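Local coordinates for protein probable 2-oxoglutarate-dependent dioxygenase At5g05600 (Arabidopsis thaliana, PDB 6LSV) that hydroxylates the plant hormone jasmonate to 12-hydroxyjasmonate, using iron, molecular oxygen and 2-oxoglutarate, at residues V182-L187 against D192-A197. Sequence-based numbering, arbitrary orientation.
Sequences VLSTNL and DKFQEA
S184 and F194 carry this contact between the C-terminal end of helix 161-186 and the short helix 193-197. The backbone N of F194 donates a hydrogen bond to S184 OG, 2.9 Å long with an N-H...O angle of 153°. One face of the F194 ring lies over S184 CA, which stands 4.3 Å above the ring centre. Two leucines meet the ring obliquely: L183 CB is 3.7 Å from F194 CE2, and L187 CD1 is 3.6 Å from F194 CZ, the L187 side chain crossing that of F194 at about a right angle. The CB of F194 points toward 182-187, and chi1 of -85° sets CG anti to the carbonyl carbon, beside the backbone N. S184 OG also bonds to M180 O one turn earlier, so the hydroxyl links both helices; it takes up a first-turn N-H of helix 193-197, whose N-cap residue D192 makes no capping bond. Consecutive in the chain and joined by a short loop, the helices pack steeply: the axes of 182-186 and 193-197 approach to 8.9 Å, with 114° between their directions. This is structural packing away from the iron and ligand sites. I271 of helix 269-274 touches L183 and F194, and Q195 NE2 bonds to Y301 OH in strand 294-302 of the main sheet.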
loop_
_atom_site.group_PDB
_atom_site.type_symbol
_atom_site.label_atom_id
_atom_site.label_comp_id
_atom_site.label_asym_id
_atom_site.label_seq_id
_atom_site.Cartn_x
_atom_site.Cartn_y
_atom_site.Cartn_z
ATOM N N VAL A 182 -7.981 5.035 -17.286
ATOM C CA VAL A 182 -6.755 5.031 -18.077
ATOM C C VAL A 182 -6.157 3.628 -18.124
ATOM O O VAL A 182 -5.686 3.176 -19.175
ATOM C CB VAL A 182 -5.757 6.064 -17.522
ATOM C CG1 VAL A 182 -4.426 5.976 -18.260
ATOM C CG2 VAL A 182 -6.336 7.470 -17.626
ATOM N N LEU A 183 -6.173 2.915 -16.993
ATOM C CA LEU A 183 -5.640 1.555 -16.964
ATOM C C LEU A 183 -6.401 0.643 -17.917
ATOM O O LEU A 183 -5.795 -0.163 -18.635
ATOM C CB LEU A 183 -5.693 1.000 -15.539
ATOM C CG LEU A 183 -4.781 1.662 -14.504
ATOM C CD1 LEU A 183 -4.895 0.952 -13.165
ATOM C CD2 LEU A 183 -3.342 1.668 -14.986
ATOM N N SER A 184 -7.733 0.762 -17.936
ATOM C CA SER A 184 -8.554 -0.043 -18.838
ATOM C C SER A 184 -8.256 0.285 -20.295
ATOM O O SER A 184 -8.021 -0.612 -21.114
ATOM C CB SER A 184 -10.041 0.200 -18.565
ATOM O OG SER A 184 -10.413 -0.173 -17.254
ATOM N N THR A 185 -8.309 1.572 -20.644
ATOM C CA THR A 185 -8.113 1.991 -22.025
ATOM C C THR A 185 -6.757 1.541 -22.549
ATOM O O THR A 185 -6.647 1.060 -23.683
ATOM C CB THR A 185 -8.256 3.506 -22.109
ATOM O OG1 THR A 185 -9.632 3.862 -21.942
ATOM C CG2 THR A 185 -7.753 4.024 -23.439
ATOM N N ASN A 186 -5.711 1.664 -21.727
ATOM C CA ASN A 186 -4.378 1.278 -22.168
ATOM C C ASN A 186 -4.288 -0.201 -22.524
ATOM O O ASN A 186 -3.358 -0.599 -23.229
ATOM C CB ASN A 186 -3.350 1.633 -21.093
ATOM C CG ASN A 186 -2.773 3.022 -21.278
ATOM O OD1 ASN A 186 -2.338 3.381 -22.371
ATOM N ND2 ASN A 186 -2.775 3.814 -20.213
ATOM N N LEU A 187 -5.226 -1.022 -22.060
ATOM C CA LEU A 187 -5.296 -2.418 -22.464
ATOM C C LEU A 187 -6.224 -2.632 -23.652
ATOM O O LEU A 187 -6.550 -3.781 -23.970
ATOM C CB LEU A 187 -5.748 -3.294 -21.290
ATOM C CG LEU A 187 -4.762 -3.460 -20.128
ATOM C CD1 LEU A 187 -5.346 -4.326 -19.017
ATOM C CD2 LEU A 187 -3.436 -4.027 -20.615
ATOM N N ASP A 192 -14.390 1.660 -19.049
ATOM C CA ASP A 192 -14.936 1.317 -17.741
ATOM C C ASP A 192 -14.875 -0.182 -17.461
ATOM O O ASP A 192 -15.604 -0.675 -16.595
ATOM C CB ASP A 192 -16.373 1.828 -17.614
ATOM C CG ASP A 192 -17.363 1.011 -18.430
ATOM O OD1 ASP A 192 -16.983 0.502 -19.507
ATOM O OD2 ASP A 192 -18.527 0.884 -17.994
ATOM N N LYS A 193 -14.006 -0.913 -18.167
ATOM C CA LYS A 193 -13.937 -2.362 -17.993
ATOM C C LYS A 193 -13.408 -2.741 -16.611
ATOM O O LYS A 193 -13.935 -3.660 -15.974
ATOM C CB LYS A 193 -13.076 -2.979 -19.098
ATOM C CG LYS A 193 -12.975 -4.500 -19.054
ATOM C CD LYS A 193 -14.344 -5.174 -18.988
ATOM C CE LYS A 193 -15.178 -4.912 -20.236
ATOM N NZ LYS A 193 -16.513 -5.580 -20.183
ATOM N N PHE A 194 -12.371 -2.046 -16.128
ATOM C CA PHE A 194 -11.850 -2.333 -14.792
ATOM C C PHE A 194 -12.882 -2.008 -13.721
ATOM O O PHE A 194 -13.126 -2.815 -12.817
ATOM C CB PHE A 194 -10.564 -1.547 -14.536
ATOM C CG PHE A 194 -9.326 -2.218 -15.049
ATOM C CD1 PHE A 194 -9.399 -3.176 -16.044
ATOM C CD2 PHE A 194 -8.083 -1.880 -14.540
ATOM C CE1 PHE A 194 -8.257 -3.794 -16.517
ATOM C CE2 PHE A 194 -6.938 -2.494 -15.010
ATOM C CZ PHE A 194 -7.026 -3.453 -16.000
ATOM N N GLN A 195 -13.487 -0.818 -13.800
ATOM C CA GLN A 195 -14.537 -0.457 -12.854
ATOM C C GLN A 195 -15.644 -1.498 -12.838
ATOM O O GLN A 195 -16.230 -1.771 -11.784
ATOM C CB GLN A 195 -15.113 0.915 -13.200
ATOM C CG GLN A 195 -15.833 1.570 -12.041
ATOM C CD GLN A 195 -14.873 2.004 -10.962
ATOM O OE1 GLN A 195 -13.890 2.690 -11.239
ATOM N NE2 GLN A 195 -15.140 1.599 -9.725
ATOM N N GLU A 196 -15.935 -2.089 -13.996
ATOM C CA GLU A 196 -16.898 -3.180 -14.072
ATOM C C GLU A 196 -16.407 -4.397 -13.294
ATOM O O GLU A 196 -17.120 -4.932 -12.436
ATOM C CB GLU A 196 -17.133 -3.532 -15.539
ATOM C CG GLU A 196 -18.528 -3.989 -15.896
ATOM C CD GLU A 196 -18.646 -4.312 -17.377
ATOM O OE1 GLU A 196 -18.402 -5.479 -17.751
ATOM O OE2 GLU A 196 -18.966 -3.394 -18.167
ATOM N N ALA A 197 -15.176 -4.836 -13.575
ATOM C CA ALA A 197 -14.648 -6.047 -12.957
ATOM C C ALA A 197 -14.534 -5.916 -11.444
ATOM O O ALA A 197 -14.651 -6.915 -10.726
ATOM C CB ALA A 197 -13.284 -6.386 -13.559
#